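Local coordinates for arginine--tRNA ligase (Campylobacter jejuni, PDB 3FNR), which catalyses the ATP-dependent attachment of L-arginine to tRNA(Arg), releasing AMP and diphosphate, as a monomeric class I aminoacyl-tRNA synthetase, at residues E30-E35 with D389-R394; G48-A53 with Y310-K315; L155-I160 with V299-G304; D401-L406 with T441-M446. The protein carries 1 engineered substitution. All blocks are in the same frame, centred on the assembly; numbering follows the deposited sequence.

Contact 1: residues E30-E35 with D389-R394; sequences ESFLLE and DAFEAR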
# COMPACT_ATOMS: atom_id res chain seq x y z
N GLU A 30 -16.58 3.01 -13.61
CA GLU A 30 -16.54 3.14 -12.16
C GLU A 30 -15.23 3.78 -11.70
O GLU A 30 -14.16 3.37 -12.12
CB GLU A 30 -16.71 1.77 -11.51
CG GLU A 30 -17.07 1.84 -10.04
CD GLU A 30 -17.39 0.47 -9.44
OE1 GLU A 30 -17.60 0.42 -8.20
OE2 GLU A 30 -17.43 -0.53 -10.19
N SER A 31 -15.34 4.80 -10.85
CA SER A 31 -14.19 5.53 -10.32
C SER A 31 -14.07 5.35 -8.83
O SER A 31 -15.07 5.10 -8.15
CB SER A 31 -14.32 7.02 -10.62
OG SER A 31 -15.51 7.53 -10.02
N PHE A 32 -12.86 5.48 -8.29
CA PHE A 32 -12.63 5.22 -6.87
C PHE A 32 -11.76 6.27 -6.21
O PHE A 32 -10.86 6.84 -6.83
CB PHE A 32 -11.96 3.86 -6.66
CG PHE A 32 -12.70 2.69 -7.25
CD1 PHE A 32 -13.55 1.94 -6.45
CD2 PHE A 32 -12.55 2.34 -8.59
CE1 PHE A 32 -14.25 0.86 -6.98
CE2 PHE A 32 -13.25 1.27 -9.13
CZ PHE A 32 -14.09 0.52 -8.31
N LEU A 33 -12.03 6.51 -4.93
CA LEU A 33 -11.12 7.27 -4.08
C LEU A 33 -10.64 6.41 -2.92
O LEU A 33 -11.41 6.07 -2.02
CB LEU A 33 -11.78 8.55 -3.55
CG LEU A 33 -10.95 9.41 -2.57
CD1 LEU A 33 -9.67 9.93 -3.23
CD2 LEU A 33 -11.76 10.57 -2.01
N LEU A 34 -9.35 6.09 -2.93
CA LEU A 34 -8.74 5.31 -1.85
C LEU A 34 -8.00 6.21 -0.86
O LEU A 34 -7.08 6.94 -1.24
CB LEU A 34 -7.76 4.29 -2.42
CG LEU A 34 -7.33 2.96 -1.77
CD1 LEU A 34 -5.87 2.68 -2.14
CD2 LEU A 34 -7.53 2.86 -0.27
N GLU A 35 -8.38 6.12 0.40
CA GLU A 35 -7.61 6.78 1.44
C GLU A 35 -6.98 5.70 2.28
O GLU A 35 -7.68 4.85 2.84
CB GLU A 35 -8.48 7.67 2.32
CG GLU A 35 -7.70 8.34 3.45
CD GLU A 35 -8.34 8.14 4.82
OE1 GLU A 35 -9.59 8.07 4.90
OE2 GLU A 35 -7.59 8.02 5.82
N ASP A 389 -9.83 -10.49 -12.14
CA ASP A 389 -10.43 -11.25 -11.06
C ASP A 389 -9.87 -10.80 -9.72
O ASP A 389 -10.61 -10.71 -8.74
CB ASP A 389 -10.15 -12.74 -11.27
CG ASP A 389 -11.31 -13.61 -10.88
OD1 ASP A 389 -11.97 -14.14 -11.80
OD2 ASP A 389 -11.57 -13.77 -9.67
N ALA A 390 -8.57 -10.50 -9.68
CA ALA A 390 -7.92 -10.03 -8.46
C ALA A 390 -8.48 -8.68 -8.02
O ALA A 390 -8.70 -8.47 -6.84
CB ALA A 390 -6.41 -9.95 -8.64
N PHE A 391 -8.70 -7.78 -8.97
CA PHE A 391 -9.25 -6.47 -8.64
C PHE A 391 -10.67 -6.56 -8.11
O PHE A 391 -10.96 -6.06 -7.02
CB PHE A 391 -9.21 -5.53 -9.84
CG PHE A 391 -9.78 -4.18 -9.54
CD1 PHE A 391 -9.09 -3.29 -8.71
CD2 PHE A 391 -11.02 -3.80 -10.03
CE1 PHE A 391 -9.62 -2.05 -8.40
CE2 PHE A 391 -11.56 -2.55 -9.72
CZ PHE A 391 -10.85 -1.68 -8.92
N GLU A 392 -11.54 -7.21 -8.88
CA GLU A 392 -12.96 -7.31 -8.57
C GLU A 392 -13.27 -8.00 -7.23
O GLU A 392 -14.26 -7.66 -6.59
CB GLU A 392 -13.71 -7.97 -9.73
CG GLU A 392 -13.77 -7.08 -10.98
CD GLU A 392 -14.06 -7.85 -12.26
OE1 GLU A 392 -13.52 -7.46 -13.32
OE2 GLU A 392 -14.82 -8.84 -12.22
N ALA A 393 -12.44 -8.95 -6.82
CA ALA A 393 -12.63 -9.64 -5.54
C ALA A 393 -11.78 -9.04 -4.42
O ALA A 393 -11.88 -9.49 -3.28
CB ALA A 393 -12.30 -11.13 -5.70
N ARG A 394 -10.97 -8.03 -4.77
CA ARG A 394 -9.98 -7.40 -3.87
C ARG A 394 -8.96 -8.41 -3.34
O ARG A 394 -8.34 -8.21 -2.29
CB ARG A 394 -10.65 -6.61 -2.73
CG ARG A 394 -11.83 -5.71 -3.13
CD ARG A 394 -11.42 -4.52 -3.98
NE ARG A 394 -12.54 -3.60 -4.17
CZ ARG A 394 -13.28 -3.50 -5.27
NH1 ARG A 394 -14.27 -2.63 -5.32
NH2 ARG A 394 -13.01 -4.27 -6.33
O HOH W 1 -16.41 -1.79 -7.03
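An aromatic contact backed by a water bridge joins Phe32, on strand 31-35 of the Rossmann-type catalytic domain of a class I synthetase, to Phe391, near the C-terminal end of helix 383-393 in the DALR-type anticodon-binding domain. The backbones stay well apart, with 12.3 Å between the CA atoms of Phe32 and Phe391, so the side chains span the gap from opposite directions. The two rings form an offset edge-to-face pair: the edge of Phe391 points to the face of Phe32, the centroids are 5.7 Å apart and the planes stand at 85°. Their closest approach is Phe391 CZ to Phe32 CE2, 3.8 Å. CG of Phe391 lies opposite the backbone N (chi1 179°), which sends the ring out to the strand.

Arg394 leaves the helix with positive phi in a Schellman motif, and its chain, bent at chi2, folds back over the last turn. Arg394 NH1 lies 3.9 Å from Phe32 CE1, approaching obliquely, with ring and guanidinium planes 88° apart. Arg394 NH2 donates to Phe391 O at 2.8 Å from above the carbonyl plane, while Arg394 N reaches the same oxygen from the other face. Arg394 NH1 gives a proton to a water that donates to Glu30 OE1 at 2.8 Å. This describes one of two deposited conformers of Arg394, in which NE forms a salt bridge with Glu268.

Around the pair, strands 69-76 and 237-243 flank strand 31-35, with the Phe70 ring meeting Phe32, while helix 50-65 covers Phe391 through Leu59, Leu62 and Ala63.

Contact 2: residues G48-A53 with Y310-K315; sequences GHARGA and YIFLSK
The first turn of helix 50-65 passes close beside the chain leaving helix 305-311, the CA atoms of Arg51 and Phe312 lying 5.2 Å apart where a type I beta turn runs from Ile311 to Ser314. Phe312 points its ring at that first turn. The methyl of Ala50 sits over one ring face as a CH-pi contact, CB being 4.0 Å from the ring centroid of Phe312 and 19° off the normal. Arg51 CB lies in the ring plane at its edge, 3.8 Å from Phe312 CD1, so a face and an edge of one phenyl group bear on successive residues of the helix.

Gly48 and His49 are the last residues of the HIGH signature, the class I synthetase motif associated with ATP binding and activation of the amino acid. The side chain of His49 sets off away from 310-315, and the contact is formed by the residues just after the signature, Ala50 and Arg51.

Arg51 runs on as an extended chain, CG opposite the backbone N at chi1 -163°, and brings its guanidinium alongside the turn. Arg51 NH2 donates to Lys315 O at 3.0 Å and 155°; the oxygen lies in the guanidinium plane, but the nitrogen stands above the carbonyl plane. Arg51 NE gives a proton to a water 2.9 Å away, also placed 2.9 Å from Phe312 O. NH1 turns to Thr319 O and Gln273 O, so this buried cation is held largely by main-chain carbonyls. Ser314 OG donates to Ile311 O at 2.6 Å, adding a second bond to the acceptor already used by Ser314 N within the turn.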
# COMPACT_ATOMS: atom_id res chain seq x y z
N GLY A 48 3.61 -2.01 11.31
CA GLY A 48 2.17 -2.29 11.26
C GLY A 48 1.40 -1.53 10.19
O GLY A 48 0.27 -1.88 9.87
N HIS A 49 2.02 -0.48 9.65
CA HIS A 49 1.46 0.28 8.53
C HIS A 49 1.76 -0.37 7.18
O HIS A 49 1.16 0.01 6.16
CB HIS A 49 2.00 1.71 8.52
CG HIS A 49 1.47 2.58 9.63
ND1 HIS A 49 2.27 3.06 10.64
CD2 HIS A 49 0.22 3.03 9.88
CE1 HIS A 49 1.54 3.78 11.47
NE2 HIS A 49 0.29 3.77 11.04
N ALA A 50 2.67 -1.33 7.16
CA ALA A 50 3.23 -1.85 5.91
C ALA A 50 2.22 -2.61 5.05
O ALA A 50 2.16 -2.38 3.83
CB ALA A 50 4.48 -2.68 6.17
N ARG A 51 1.43 -3.49 5.67
CA ARG A 51 0.45 -4.26 4.92
C ARG A 51 -0.58 -3.38 4.24
O ARG A 51 -0.83 -3.55 3.05
CB ARG A 51 -0.25 -5.30 5.80
CG ARG A 51 -0.96 -6.36 4.98
CD ARG A 51 -1.65 -7.35 5.88
NE ARG A 51 -1.98 -8.59 5.18
CZ ARG A 51 -2.31 -9.72 5.81
NH1 ARG A 51 -2.35 -9.75 7.14
NH2 ARG A 51 -2.61 -10.82 5.11
N GLY A 52 -1.15 -2.42 4.99
CA GLY A 52 -2.08 -1.44 4.43
C GLY A 52 -1.46 -0.66 3.28
O GLY A 52 -2.04 -0.56 2.20
N ALA A 53 -0.25 -0.16 3.51
CA ALA A 53 0.48 0.60 2.48
C ALA A 53 0.73 -0.23 1.20
O ALA A 53 0.44 0.22 0.09
CB ALA A 53 1.78 1.11 3.03
N TYR A 310 6.43 -8.25 -1.81
CA TYR A 310 5.97 -9.62 -2.02
C TYR A 310 5.28 -10.16 -0.78
O TYR A 310 4.12 -10.58 -0.84
CB TYR A 310 7.10 -10.56 -2.44
CG TYR A 310 6.56 -11.91 -2.89
CD1 TYR A 310 6.26 -12.93 -1.97
CD2 TYR A 310 6.30 -12.16 -4.24
CE1 TYR A 310 5.72 -14.15 -2.38
CE2 TYR A 310 5.77 -13.37 -4.67
CZ TYR A 310 5.48 -14.36 -3.74
OH TYR A 310 4.97 -15.56 -4.18
N ILE A 311 6.01 -10.17 0.32
CA ILE A 311 5.59 -10.77 1.57
C ILE A 311 4.27 -10.18 2.02
O ILE A 311 3.34 -10.92 2.36
CB ILE A 311 6.66 -10.56 2.67
CG1 ILE A 311 7.91 -11.38 2.36
CG2 ILE A 311 6.13 -10.94 4.04
CD1 ILE A 311 9.16 -10.90 3.09
N PHE A 312 4.16 -8.85 1.97
CA PHE A 312 2.98 -8.16 2.51
C PHE A 312 1.73 -8.25 1.63
O PHE A 312 0.65 -7.82 2.03
CB PHE A 312 3.33 -6.73 2.92
CG PHE A 312 4.07 -6.65 4.23
CD1 PHE A 312 3.38 -6.47 5.42
CD2 PHE A 312 5.45 -6.82 4.28
CE1 PHE A 312 4.05 -6.42 6.64
CE2 PHE A 312 6.13 -6.78 5.50
CZ PHE A 312 5.42 -6.57 6.68
N LEU A 313 1.89 -8.81 0.43
CA LEU A 313 0.79 -9.04 -0.48
C LEU A 313 0.37 -10.51 -0.54
O LEU A 313 -0.66 -10.84 -1.13
CB LEU A 313 1.18 -8.57 -1.88
CG LEU A 313 0.06 -8.15 -2.83
CD1 LEU A 313 -0.51 -6.80 -2.42
CD2 LEU A 313 0.60 -8.12 -4.24
N SER A 314 1.15 -11.37 0.10
CA SER A 314 1.16 -12.80 -0.20
C SER A 314 0.03 -13.61 0.43
O SER A 314 -0.14 -14.79 0.10
CB SER A 314 2.52 -13.42 0.17
OG SER A 314 2.72 -13.37 1.57
N LYS A 315 -0.73 -13.01 1.32
CA LYS A 315 -1.88 -13.70 1.90
C LYS A 315 -3.08 -12.76 2.00
O LYS A 315 -2.90 -11.55 2.18
CB LYS A 315 -1.52 -14.33 3.25
CG LYS A 315 -2.48 -15.41 3.79
CD LYS A 315 -2.45 -16.74 3.01
CE LYS A 315 -3.54 -16.84 1.91
NZ LYS A 315 -4.93 -16.56 2.39
O HOH W 2 -2.25 -8.15 2.33

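Contact 3: residues L155-I160 with V299-G304; sequences LEQAKI and VVDEIG
With CG opposite the backbone N (chi1 -158°) and the chain straight beyond it, Gln157 reaches from the end of helix 136-157 to helix 296-303, where Val300 and Asp301 receive it. Val300 has CG1 likewise opposite its own N, which turns that methyl to the glutamine.

The side chains of Gln157 and Val300 slide past each other in opposite directions: CG1 of Val300 touches the aliphatic CG of Gln157 at 3.7 Å, and Val300 CB lies 3.9 Å from Gln157 NE2. At the far end NE2 of Gln157 approaches OD1 of Asp301 at 3.2 Å, a weak hydrogen bond whose N-H...O angle is only 133°. Gln157 and Asp301 cross at about a right angle, with amide and carboxylate planes 55° apart.

Beyond Gln157 the helix closes in a Schellman motif: Lys159, with positive phi, has its N donating to Glu156 O, and Ile160 N returns to Leu155 O at 2.7 Å. Ala158 O then accepts from Arg309 of helix 305-311. In sequence, helix 296-303 follows shortly after the counterpart of the KMSKS signature of class I synthetases, so the contact joins a long helix of the catalytic region to the part of the chain just past that loop.

Gln157 OE1 has another weak partner in Ser297 OG. The polar bonds found on NE2 and OE1 are both weak, so the contact probably rests more on the methyl-to-methylene packing over Val300 than on directed hydrogen bonding.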
# COMPACT_ATOMS: atom_id res chain seq x y z
N LEU A 155 7.68 5.74 2.43
CA LEU A 155 6.81 5.17 1.41
C LEU A 155 7.51 5.04 0.06
O LEU A 155 7.29 4.08 -0.66
CB LEU A 155 5.55 6.04 1.26
CG LEU A 155 4.52 5.96 2.39
CD1 LEU A 155 3.45 7.04 2.21
CD2 LEU A 155 3.89 4.57 2.45
N GLU A 156 8.34 6.02 -0.29
CA GLU A 156 9.05 6.01 -1.57
C GLU A 156 10.06 4.87 -1.61
O GLU A 156 10.31 4.28 -2.66
CB GLU A 156 9.75 7.34 -1.80
CG GLU A 156 9.56 7.93 -3.19
CD GLU A 156 10.38 7.26 -4.27
OE1 GLU A 156 9.91 6.25 -4.86
OE2 GLU A 156 11.50 7.75 -4.56
N GLN A 157 10.63 4.56 -0.45
CA GLN A 157 11.53 3.42 -0.28
C GLN A 157 10.86 2.09 -0.66
O GLN A 157 11.50 1.21 -1.21
CB GLN A 157 12.03 3.36 1.16
CG GLN A 157 13.31 2.59 1.35
CD GLN A 157 13.78 2.57 2.79
OE1 GLN A 157 13.14 3.14 3.67
NE2 GLN A 157 14.91 1.91 3.03
N ALA A 158 9.56 1.99 -0.37
CA ALA A 158 8.77 0.81 -0.74
C ALA A 158 8.03 1.00 -2.06
O ALA A 158 7.09 0.25 -2.37
CB ALA A 158 7.80 0.49 0.36
N LYS A 159 8.47 1.99 -2.85
CA LYS A 159 7.91 2.30 -4.18
C LYS A 159 6.45 2.80 -4.13
O LYS A 159 5.67 2.58 -5.06
CB LYS A 159 8.07 1.12 -5.17
CG LYS A 159 9.47 0.50 -5.22
CD LYS A 159 10.50 1.40 -5.89
CE LYS A 159 11.92 0.84 -5.75
NZ LYS A 159 12.45 0.89 -4.35
N ILE A 160 6.11 3.49 -3.04
CA ILE A 160 4.76 4.01 -2.84
C ILE A 160 4.74 5.53 -2.87
O ILE A 160 5.43 6.19 -2.10
CB ILE A 160 4.15 3.49 -1.50
CG1 ILE A 160 4.10 1.96 -1.51
CG2 ILE A 160 2.76 4.10 -1.27
CD1 ILE A 160 4.00 1.30 -0.11
N VAL A 299 13.01 -2.60 8.32
CA VAL A 299 12.69 -3.84 7.61
C VAL A 299 13.08 -3.75 6.13
O VAL A 299 13.69 -4.68 5.60
CB VAL A 299 11.21 -4.23 7.82
CG1 VAL A 299 10.79 -5.39 6.93
CG2 VAL A 299 10.95 -4.57 9.30
N VAL A 300 12.78 -2.62 5.48
CA VAL A 300 13.17 -2.42 4.08
C VAL A 300 14.69 -2.36 3.93
O VAL A 300 15.24 -2.84 2.93
CB VAL A 300 12.51 -1.17 3.43
CG1 VAL A 300 12.87 -1.07 1.94
CG2 VAL A 300 11.01 -1.22 3.55
N ASP A 301 15.37 -1.80 4.93
CA ASP A 301 16.84 -1.78 4.96
C ASP A 301 17.41 -3.20 4.97
O ASP A 301 18.39 -3.50 4.28
CB ASP A 301 17.35 -1.01 6.19
CG ASP A 301 17.23 0.50 6.03
OD1 ASP A 301 17.30 1.01 4.89
OD2 ASP A 301 17.09 1.19 7.07
N GLU A 302 16.76 -4.07 5.73
CA GLU A 302 17.22 -5.44 5.90
C GLU A 302 16.83 -6.34 4.73
O GLU A 302 17.69 -7.04 4.19
CB GLU A 302 16.69 -6.01 7.22
CG GLU A 302 17.37 -7.30 7.64
CD GLU A 302 17.24 -7.58 9.13
OE1 GLU A 302 17.49 -8.73 9.54
OE2 GLU A 302 16.91 -6.65 9.90
N ILE A 303 15.56 -6.34 4.34
CA ILE A 303 15.08 -7.29 3.34
C ILE A 303 14.98 -6.75 1.90
O ILE A 303 14.88 -7.52 0.96
CB ILE A 303 13.76 -7.97 3.76
CG1 ILE A 303 12.58 -7.00 3.65
CG2 ILE A 303 13.90 -8.58 5.16
CD1 ILE A 303 11.22 -7.65 3.80
N GLY A 304 15.00 -5.43 1.74
CA GLY A 304 14.82 -4.85 0.41
C GLY A 304 13.36 -4.67 0.05
O GLY A 304 12.48 -5.35 0.60

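Contact 4: residues D401-L406 with T441-M446; sequences DYLKNL and TAFSLM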
# COMPACT_ATOMS: atom_id res chain seq x y z
N ASP A 401 0.47 -15.51 -6.27
CA ASP A 401 0.12 -16.91 -6.54
C ASP A 401 0.29 -17.30 -8.01
O ASP A 401 0.79 -18.38 -8.32
CB ASP A 401 -1.32 -17.22 -6.12
CG ASP A 401 -1.51 -17.24 -4.61
OD1 ASP A 401 -2.68 -17.31 -4.17
OD2 ASP A 401 -0.50 -17.19 -3.87
N TYR A 402 -0.15 -16.41 -8.91
CA TYR A 402 -0.03 -16.60 -10.35
C TYR A 402 1.44 -16.71 -10.73
O TYR A 402 1.84 -17.60 -11.48
CB TYR A 402 -0.69 -15.43 -11.10
CG TYR A 402 -0.37 -15.38 -12.59
CD1 TYR A 402 -1.08 -16.15 -13.50
CD2 TYR A 402 0.65 -14.56 -13.07
CE1 TYR A 402 -0.77 -16.12 -14.87
CE2 TYR A 402 0.97 -14.53 -14.43
CZ TYR A 402 0.26 -15.31 -15.32
OH TYR A 402 0.57 -15.26 -16.66
N LEU A 403 2.22 -15.78 -10.19
CA LEU A 403 3.62 -15.62 -10.53
C LEU A 403 4.45 -16.79 -10.04
O LEU A 403 5.33 -17.28 -10.76
CB LEU A 403 4.11 -14.33 -9.92
CG LEU A 403 4.73 -13.24 -10.80
CD1 LEU A 403 4.22 -13.28 -12.24
CD2 LEU A 403 4.44 -11.91 -10.15
N LYS A 404 4.16 -17.24 -8.81
CA LYS A 404 4.76 -18.43 -8.22
C LYS A 404 4.59 -19.65 -9.11
O LYS A 404 5.57 -20.34 -9.43
CB LYS A 404 4.10 -18.74 -6.87
CG LYS A 404 4.94 -18.40 -5.67
CD LYS A 404 4.41 -19.11 -4.41
CE LYS A 404 2.97 -18.73 -4.09
NZ LYS A 404 2.47 -19.38 -2.84
N ASN A 405 3.35 -19.91 -9.51
CA ASN A 405 3.04 -21.06 -10.34
C ASN A 405 3.63 -20.93 -11.74
O ASN A 405 4.12 -21.92 -12.29
CB ASN A 405 1.53 -21.27 -10.40
CG ASN A 405 0.93 -21.63 -9.05
OD1 ASN A 405 1.54 -22.35 -8.25
ND2 ASN A 405 -0.27 -21.12 -8.79
N LEU A 406 3.62 -19.73 -12.30
CA LEU A 406 4.19 -19.49 -13.62
C LEU A 406 5.71 -19.69 -13.63
O LEU A 406 6.26 -20.23 -14.60
CB LEU A 406 3.84 -18.09 -14.11
CG LEU A 406 4.34 -17.60 -15.47
CD1 LEU A 406 3.79 -18.44 -16.61
CD2 LEU A 406 3.96 -16.16 -15.66
N THR A 441 5.19 -7.68 -16.36
CA THR A 441 3.92 -6.99 -16.18
C THR A 441 3.39 -7.15 -14.75
O THR A 441 3.24 -6.16 -14.04
CB THR A 441 2.88 -7.47 -17.22
OG1 THR A 441 3.39 -7.24 -18.54
CG2 THR A 441 1.55 -6.73 -17.04
N ALA A 442 3.15 -8.39 -14.32
CA ALA A 442 2.58 -8.65 -13.00
C ALA A 442 3.44 -8.07 -11.87
O ALA A 442 2.91 -7.43 -10.95
CB ALA A 442 2.36 -10.13 -12.79
N PHE A 443 4.75 -8.31 -11.96
CA PHE A 443 5.72 -7.74 -11.01
C PHE A 443 5.64 -6.22 -10.92
O PHE A 443 5.71 -5.68 -9.82
CB PHE A 443 7.15 -8.14 -11.37
CG PHE A 443 7.77 -9.15 -10.45
CD1 PHE A 443 9.03 -9.68 -10.75
CD2 PHE A 443 7.13 -9.57 -9.30
CE1 PHE A 443 9.62 -10.61 -9.90
CE2 PHE A 443 7.71 -10.50 -8.45
CZ PHE A 443 8.96 -11.02 -8.75
N SER A 444 5.51 -5.54 -12.05
CA SER A 444 5.48 -4.07 -12.06
C SER A 444 4.27 -3.50 -11.32
O SER A 444 4.35 -2.41 -10.73
CB SER A 444 5.55 -3.50 -13.48
OG SER A 444 4.34 -3.72 -14.18
N LEU A 445 3.16 -4.25 -11.33
CA LEU A 445 1.95 -3.88 -10.59
C LEU A 445 2.12 -4.07 -9.09
O LEU A 445 1.34 -3.53 -8.30
CB LEU A 445 0.74 -4.68 -11.10
CG LEU A 445 0.41 -4.55 -12.59
CD1 LEU A 445 -0.82 -5.39 -12.96
CD2 LEU A 445 0.21 -3.08 -12.99
N MET A 446 3.13 -4.86 -8.72
CA MET A 446 3.54 -5.04 -7.33
C MET A 446 4.69 -4.09 -6.97
O MET A 446 5.25 -4.18 -5.88
CB MET A 446 3.99 -6.49 -7.08
CG MET A 446 2.91 -7.57 -7.22
SD MET A 446 3.56 -9.24 -7.03
CE MET A 446 4.33 -9.20 -5.43
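The Phe443 ring is the flat group at this contact, and Leu403 CD2 approaches it obliquely, 3.7 Å from Phe443 CD2 and 3.9 Å from Phe443 CE2. Leu403 and Phe443 thus meet at a slant. The other methyl of the leucine, CD1, lies 3.7 Å from Ala442 CB, and CD2 is almost as near that same CB. The fork of Leu403 therefore straddles the alanine; the CA atoms of Leu403 and Ala442 are 7.5 Å apart, consistent with the small side chain allowing a close approach. Met446 completes the group: with CG beside the backbone N and the chain running straight on at chi2, Met446 SD stands 4.2 Å from Leu403 CD2.

The leucine torsions, chi1 -123° and chi2 26°, are far from staggered, as is chi1 of Phe443 at -108°. Either the packing holds these side chains in a strained form or their rotation is loosely determined by the data. The contact across the segments is wholly apolar, with no hydrogen bond between them.

This is the packing of an all-helical DALR anticodon-binding domain, here with helices 398-416 and 425-445 running roughly antiparallel. Helix 336-353 lies against both, Ile340 touching Leu403 and Phe443. Helix 383-393 borders the pair through Val386 and Leu383, which meet Tyr402, and through Leu387, which meets Leu445.

How the contacts relate
From the N terminus, strand 31-35 opens contact 1, the turn into helix 50-65 opens contact 2 and the end of helix 136-157 opens contact 3. They close in reverse order, at 299-304, 310-315 and 389-394, so three loops sit one within another and none cross. Contact 4 follows in series, closing the loop between two consecutive helices, 398-416 and 425-445, of the anticodon-binding domain. Contacts 2 and 3 adjoin in the catalytic region, Ala53 packing on Leu155 and Ile160. Contact 2 also reaches contact 4 across the domain boundary, where Tyr310 and Leu313 touch Met446. Contact 1 spans the same boundary separately, its centre about 17 Å from that of contact 2.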